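PDB 6F2P: paenibacillus xanthan lyase from Paenibacillus, which cleaves the polysaccharide xanthan by beta-elimination, as a xanthan lyase of polysaccharide lyase family 8 that releases terminal mannose from its side chains. Local coordinates for residues L25-P28 with D29-A32; L327-T330 with D331-L335; M80-A83 with Y84-G88. All blocks are in the same frame, centred on the assembly; numbering follows the deposited sequence.

The three contacts are local turns and helix ends on one side of the chain's centre, and along the sequence they come in the order interaction 1, interaction 3, interaction 2. Interactions 1 and 3 belong to the N-terminal alpha-helical domain: one begins helix 28-46, the other lies near the end of the next helix, 68-85. Their centres are 15 Å apart, and Leu25 packs on Tyr87 and Gly88. Interaction 2 runs from the end of helix 312-328 into the loop before helix 340-351 and binds calcium; its centre is also 15 Å from that of interaction 1, which it meets through Lys332 and Leu335. Interaction 1 thus touches both of the others, whose nearest atoms are about 12 Å apart.

Interaction 1: L25-P28 with D29-A32; sequences LSDP and DIAA
The carboxylates of Asp27 and Asp29 are turned 63° against each other, and Asp27 is the N-cap residue of helix 28-46, its carboxylate making the capping bonds. One face of the Asp27 carboxylate carries Ile30, whose CG1 lies over Asp27 CG at 3.7 Å. Ile30 N comes from that same face, well above the carboxylate plane, and gives a hydrogen bond of 3.2 Å to Asp27 OD1. At the OD1 end of the group, Asp29 N adds a weak, bent bond of 2.9 Å to the same oxygen. Asp27 suits the cap because CG stands anti to its backbone N (chi1 -178°), which brings OD1 back over amides of the first turn that have no preceding helical carbonyl to bind. Its other oxygen, OD2, takes a weak hydrogen bond from Asn347 of helix 340-351.

Pro28 fits the first helical position, where its lack of an N-H costs no bond and its ring already fixes a helical phi. Asp29 OD2 sits 3.8 Å from Asp27 OD1, so two like charges are close. The amino end of the helix, together with Lys332, which forms a salt bridge to Asp29 OD1, would be expected to offset that repulsion. Ile30, buried and wholly aliphatic, packs against Ile343 and Ile344, while Leu25 CD2 only grazes Ile30 CG2. The small Ala31 fits its CB beside Leu25 O at 3.8 Å. Of the first backbone bonds, Ala31 N reaches Asp27 O at 2.9 Å, within the carbonyl plane, and Ala32 N reaches Pro28 O, also at 2.9 Å, from 31° off that plane.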
loop_
_atom_site.group_PDB
_atom_site.type_symbol
_atom_site.label_atom_id
_atom_site.label_comp_id
_atom_site.label_asym_id
_atom_site.label_seq_id
_atom_site.Cartn_x
_atom_site.Cartn_y
_atom_site.Cartn_z
ATOM N N LEU A 25 -12.069 27.784 39.131
ATOM C CA LEU A 25 -12.491 28.891 38.278
ATOM C C LEU A 25 -11.394 29.933 38.064
ATOM O O LEU A 25 -11.570 30.860 37.270
ATOM C CB LEU A 25 -13.755 29.555 38.823
ATOM C CG LEU A 25 -14.974 28.654 39.050
ATOM C CD1 LEU A 25 -16.016 29.378 39.875
ATOM C CD2 LEU A 25 -15.583 28.184 37.734
ATOM N N SER A 26 -10.274 29.792 38.771
ATOM C CA SER A 26 -9.137 30.701 38.586
ATOM C C SER A 26 -8.272 30.275 37.405
ATOM O O SER A 26 -7.419 31.033 36.931
ATOM C CB SER A 26 -8.302 30.819 39.861
ATOM O OG SER A 26 -8.994 31.582 40.833
ATOM N N ASP A 27 -8.497 29.046 36.951
ATOM C CA ASP A 27 -7.955 28.553 35.693
ATOM C C ASP A 27 -8.626 29.355 34.578
ATOM O O ASP A 27 -9.818 29.184 34.311
ATOM C CB ASP A 27 -8.279 27.060 35.574
ATOM C CG ASP A 27 -7.721 26.422 34.312
ATOM O OD1 ASP A 27 -7.735 27.068 33.235
ATOM O OD2 ASP A 27 -7.284 25.248 34.407
ATOM N N PRO A 28 -7.859 30.235 33.918
ATOM C CA PRO A 28 -8.418 31.168 32.927
ATOM C C PRO A 28 -9.039 30.429 31.752
ATOM O O PRO A 28 -9.977 30.924 31.119
ATOM C CB PRO A 28 -7.195 31.957 32.452
ATOM C CG PRO A 28 -6.026 31.020 32.695
ATOM C CD PRO A 28 -6.385 30.235 33.933
ATOM N N ASP A 29 -8.507 29.247 31.463
ATOM C CA ASP A 29 -9.051 28.424 30.400
ATOM C C ASP A 29 -10.458 27.956 30.750
ATOM O O ASP A 29 -11.372 28.072 29.930
ATOM C CB ASP A 29 -8.109 27.263 30.102
ATOM C CG ASP A 29 -6.802 27.734 29.513
ATOM O OD1 ASP A 29 -6.848 28.614 28.619
ATOM O OD2 ASP A 29 -5.739 27.247 29.958
ATOM N N ILE A 30 -10.639 27.464 31.976
ATOM C CA ILE A 30 -11.976 27.128 32.465
ATOM C C ILE A 30 -12.894 28.348 32.484
ATOM O O ILE A 30 -14.047 28.278 32.034
ATOM C CB ILE A 30 -11.939 26.492 33.863
ATOM C CG1 ILE A 30 -11.210 25.147 33.799
ATOM C CG2 ILE A 30 -13.349 26.327 34.406
ATOM C CD1 ILE A 30 -11.033 24.467 35.134
ATOM N N ALA A 31 -12.373 29.470 32.976
ATOM C CA ALA A 31 -13.159 30.705 33.068
ATOM C C ALA A 31 -13.692 31.153 31.708
ATOM O O ALA A 31 -14.861 31.500 31.576
ATOM C CB ALA A 31 -12.343 31.812 33.708
ATOM N N ALA A 32 -12.829 31.134 30.701
ATOM C CA ALA A 32 -13.210 31.505 29.349
ATOM C C ALA A 32 -14.330 30.615 28.834
ATOM O O ALA A 32 -15.263 31.092 28.185
ATOM C CB ALA A 32 -12.013 31.408 28.439
#

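Interaction 2: L327-T330 with D331-L335; sequences LLDT and DKTFL. With CA (calcium ion), chain E.
Asp329, Asp331 and Thr333 each give one side-chain oxygen to a calcium ion: Asp329 OD1 at 2.5 Å, Asp331 OD1 at 2.3 Å and Thr333 OG1 at 2.3 Å. Three waters complete a shell of six oxygens. The alternate spacing, Asp-x-Asp-x-Thr, recalls the opening of an EF-hand calcium loop and lets consecutive ligands converge from one side of a tight turn. Both OD1 atoms bind the ion, and the two carboxylate planes stand 76° apart. Asp331 reaches it with CG between its backbone N and carbonyl carbon (chi1 62°).

Outside this shell, Asp329 does a second job. Its OD2, turned from the metal, receives Phe334 N at 2.7 Å in a nearly straight bond of 174°, and a water joins the same oxygen to Leu335 N. Thr333 N adds a weak bond to Asp329 OD1. One aspartate therefore grips both calcium and the backbone that carries Thr333. The turn is closed by Lys332 N on Asp329 O at 2.9 Å, a type I beta turn, and Asp329 is itself the centre of an inverse gamma turn in which Thr330 N bonds Leu328 O. One calcium-bound water also gives a weak bond to Leu328 O, and another bonds Asp331 OD2. The buried side chain of Phe334 packs against Val297, Met300 and Ile304 of helix 292-307.

Three of the six oxygen ligands are water, and the two carboxylates would be expected to balance the double charge of the ion, whose presence probably makes their close approach tolerable.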
loop_
_atom_site.group_PDB
_atom_site.type_symbol
_atom_site.label_atom_id
_atom_site.label_comp_id
_atom_site.label_asym_id
_atom_site.label_seq_id
_atom_site.Cartn_x
_atom_site.Cartn_y
_atom_site.Cartn_z
ATOM N N LEU A 327 1.951 21.401 24.822
ATOM C CA LEU A 327 3.030 22.343 25.099
ATOM C C LEU A 327 3.378 23.174 23.863
ATOM O O LEU A 327 3.861 24.305 23.966
ATOM C CB LEU A 327 4.267 21.582 25.591
ATOM C CG LEU A 327 4.122 20.927 26.965
ATOM C CD1 LEU A 327 5.224 19.926 27.187
ATOM C CD2 LEU A 327 4.132 21.980 28.060
ATOM N N LEU A 328 3.138 22.599 22.690
ATOM C CA LEU A 328 3.422 23.291 21.447
ATOM C C LEU A 328 2.305 24.254 21.118
ATOM O O LEU A 328 2.515 25.216 20.386
ATOM C CB LEU A 328 3.604 22.292 20.306
ATOM C CG LEU A 328 4.872 21.446 20.398
ATOM C CD1 LEU A 328 4.867 20.354 19.354
ATOM C CD2 LEU A 328 6.088 22.315 20.233
ATOM N N ASP A 329 1.124 23.991 21.675
ATOM C CA ASP A 329 -0.082 24.741 21.341
ATOM C C ASP A 329 -0.147 26.083 22.074
ATOM O O ASP A 329 -1.045 26.328 22.888
ATOM C CB ASP A 329 -1.322 23.896 21.638
ATOM C CG ASP A 329 -2.554 24.388 20.905
ATOM O OD1 ASP A 329 -2.401 25.257 20.018
ATOM O OD2 ASP A 329 -3.670 23.896 21.202
ATOM N N THR A 330 0.809 26.951 21.756
ATOM C CA THR A 330 0.964 28.251 22.399
ATOM C C THR A 330 -0.270 29.149 22.300
ATOM O O THR A 330 -0.508 29.970 23.179
ATOM C CB THR A 330 2.171 29.002 21.813
ATOM O OG1 THR A 330 1.957 29.222 20.414
ATOM C CG2 THR A 330 3.442 28.185 21.994
ATOM N N ASP A 331 -1.055 28.996 21.238
ATOM C CA ASP A 331 -2.269 29.799 21.080
ATOM C C ASP A 331 -3.519 29.054 21.546
ATOM O O ASP A 331 -4.642 29.444 21.217
ATOM C CB ASP A 331 -2.435 30.261 19.626
ATOM C CG ASP A 331 -2.597 29.107 18.661
ATOM O OD1 ASP A 331 -2.313 27.954 19.051
ATOM O OD2 ASP A 331 -3.002 29.352 17.506
ATOM N N LYS A 332 -3.312 27.967 22.289
ATOM C CA LYS A 332 -4.401 27.233 22.943
ATOM C C LYS A 332 -5.551 26.782 22.025
ATOM O O LYS A 332 -6.728 26.837 22.407
ATOM C CB LYS A 332 -4.935 28.036 24.137
ATOM C CG LYS A 332 -3.873 28.283 25.200
ATOM C CD LYS A 332 -4.420 29.036 26.392
ATOM C CE LYS A 332 -3.381 29.097 27.496
ATOM N NZ LYS A 332 -3.880 29.847 28.676
ATOM N N THR A 333 -5.196 26.336 20.823
ATOM C CA THR A 333 -6.153 25.730 19.907
ATOM C C THR A 333 -7.011 24.693 20.628
ATOM O O THR A 333 -8.237 24.762 20.575
ATOM C CB THR A 333 -5.445 25.058 18.707
ATOM O OG1 THR A 333 -4.637 26.022 18.024
ATOM C CG2 THR A 333 -6.464 24.480 17.737
ATOM N N PHE A 334 -6.358 23.749 21.309
ATOM C CA PHE A 334 -7.068 22.708 22.050
ATOM C C PHE A 334 -7.915 23.258 23.210
ATOM O O PHE A 334 -9.128 23.016 23.260
ATOM C CB PHE A 334 -6.103 21.632 22.568
ATOM C CG PHE A 334 -6.786 20.509 23.319
ATOM C CD1 PHE A 334 -7.300 19.420 22.644
ATOM C CD2 PHE A 334 -6.919 20.552 24.694
ATOM C CE1 PHE A 334 -7.929 18.401 23.329
ATOM C CE2 PHE A 334 -7.553 19.541 25.377
ATOM C CZ PHE A 334 -8.052 18.465 24.700
ATOM N N LEU A 335 -7.278 23.982 24.134
ATOM C CA LEU A 335 -7.957 24.476 25.346
ATOM C C LEU A 335 -9.158 25.368 25.056
ATOM O O LEU A 335 -10.144 25.354 25.797
ATOM C CB LEU A 335 -6.979 25.183 26.291
ATOM C CG LEU A 335 -5.974 24.226 26.940
ATOM C CD1 LEU A 335 -4.835 24.973 27.595
ATOM C CD2 LEU A 335 -6.661 23.321 27.949
HETATM CA CA CA E . -2.332 26.046 17.704
HETATM O O HOH W 1 -0.027 25.624 18.231
HETATM O O HOH W 2 -4.402 24.236 24.176
HETATM O O HOH W 3 -2.582 27.172 15.201
HETATM O O HOH W 4 -2.526 23.736 17.179
#

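Interaction 3: M80-A83 with Y84-G88; sequences MALA and YTTYG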
loop_
_atom_site.group_PDB
_atom_site.type_symbol
_atom_site.label_atom_id
_atom_site.label_comp_id
_atom_site.label_asym_id
_atom_site.label_seq_id
_atom_site.Cartn_x
_atom_site.Cartn_y
_atom_site.Cartn_z
ATOM N N MET A 80 -28.629 25.822 26.621
ATOM C CA MET A 80 -29.261 26.471 27.768
ATOM C C MET A 80 -29.125 25.594 29.009
ATOM O O MET A 80 -28.717 26.060 30.080
ATOM C CB MET A 80 -30.736 26.769 27.467
ATOM C CG MET A 80 -30.937 27.747 26.322
ATOM S SD MET A 80 -32.622 27.776 25.651
ATOM C CE MET A 80 -33.546 28.401 27.053
ATOM N N ALA A 81 -29.469 24.321 28.849
ATOM C CA ALA A 81 -29.301 23.330 29.907
ATOM C C ALA A 81 -27.856 23.288 30.420
ATOM O O ALA A 81 -27.618 23.123 31.617
ATOM C CB ALA A 81 -29.748 21.955 29.413
ATOM N N LEU A 82 -26.899 23.460 29.513
ATOM C CA LEU A 82 -25.494 23.433 29.878
ATOM C C LEU A 82 -25.155 24.568 30.837
ATOM O O LEU A 82 -24.564 24.339 31.893
ATOM C CB LEU A 82 -24.600 23.502 28.637
ATOM C CG LEU A 82 -23.087 23.333 28.864
ATOM C CD1 LEU A 82 -22.752 22.015 29.559
ATOM C CD2 LEU A 82 -22.308 23.437 27.564
ATOM N N ALA A 83 -25.518 25.792 30.473
ATOM C CA ALA A 83 -25.254 26.932 31.348
ATOM C C ALA A 83 -26.017 26.761 32.655
ATOM O O ALA A 83 -25.509 27.081 33.729
ATOM C CB ALA A 83 -25.630 28.243 30.677
ATOM N N TYR A 84 -27.238 26.248 32.549
ATOM C CA TYR A 84 -28.057 26.016 33.723
ATOM C C TYR A 84 -27.330 25.180 34.769
ATOM O O TYR A 84 -27.491 25.411 35.971
ATOM C CB TYR A 84 -29.374 25.340 33.352
ATOM C CG TYR A 84 -30.194 25.004 34.567
ATOM C CD1 TYR A 84 -30.837 26.005 35.284
ATOM C CD2 TYR A 84 -30.309 23.693 35.015
ATOM C CE1 TYR A 84 -31.586 25.709 36.411
ATOM C CE2 TYR A 84 -31.055 23.388 36.141
ATOM C CZ TYR A 84 -31.690 24.405 36.835
ATOM O OH TYR A 84 -32.433 24.120 37.951
ATOM N N THR A 85 -26.522 24.224 34.309
ATOM C CA THR A 85 -25.883 23.265 35.209
ATOM C C THR A 85 -24.381 23.469 35.349
ATOM O O THR A 85 -23.707 22.675 35.995
ATOM C CB THR A 85 -26.106 21.824 34.734
ATOM O OG1 THR A 85 -25.565 21.669 33.419
ATOM C CG2 THR A 85 -27.577 21.501 34.685
ATOM N N THR A 86 -23.853 24.520 34.736
ATOM C CA THR A 86 -22.413 24.749 34.747
ATOM C C THR A 86 -21.970 25.514 35.990
ATOM O O THR A 86 -22.370 26.664 36.219
ATOM C CB THR A 86 -21.934 25.484 33.471
ATOM O OG1 THR A 86 -22.113 24.635 32.334
ATOM C CG2 THR A 86 -20.459 25.855 33.576
ATOM N N TYR A 87 -21.148 24.855 36.793
ATOM C CA TYR A 87 -20.533 25.480 37.944
ATOM C C TYR A 87 -19.769 26.713 37.513
ATOM O O TYR A 87 -18.872 26.633 36.675
ATOM C CB TYR A 87 -19.563 24.510 38.608
ATOM C CG TYR A 87 -18.848 25.112 39.780
ATOM C CD1 TYR A 87 -19.512 25.334 40.977
ATOM C CD2 TYR A 87 -17.510 25.476 39.694
ATOM C CE1 TYR A 87 -18.863 25.890 42.061
ATOM C CE2 TYR A 87 -16.850 26.033 40.777
ATOM C CZ TYR A 87 -17.534 26.237 41.956
ATOM O OH TYR A 87 -16.893 26.790 43.033
ATOM N N GLY A 88 -20.127 27.854 38.091
ATOM C CA GLY A 88 -19.431 29.098 37.824
ATOM C C GLY A 88 -20.198 29.985 36.870
ATOM O O GLY A 88 -19.878 31.166 36.706
#
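Thr86 lays its hydroxyl over the carbonyl of Leu82 and alongside that leucine's side chain, with Thr86 OG1 3.8 Å from Leu82 CG. The hydroxyl donates to Leu82 O from above the carbonyl plane, while Thr85 N reaches that oxygen at 3.1 Å from the opposite face, so one carbonyl is gripped on both sides. Thr86 OG1 stands anti to its own carbonyl carbon (chi1 -66°), which turns the hydroxyl back toward the helix. Thr86 N goes on to Ala83 O at 3.2 Å, again from well above the plane.

Helix 68-85 is running out here. Farther back, Tyr84 N still meets Met80 O at 2.9 Å in the carbonyl plane, the usual helical bond. Thr85 N also makes a weak bond to Ala81 O, and Thr85 OG1 lies between that oxygen and Leu82 O, its single proton able to serve either. Threonines suit such a place because their hydroxyls can bind carbonyls of the last turn. A valine in place of Thr86 would probably leave Leu82 O without its hydroxyl donor.

Small Ala81 and Ala83 admit neighbouring helices, with Leu140 and Met141 against the former and Ile37 and Ala41 against the latter, while the side chain of Thr86 itself touches Tyr23.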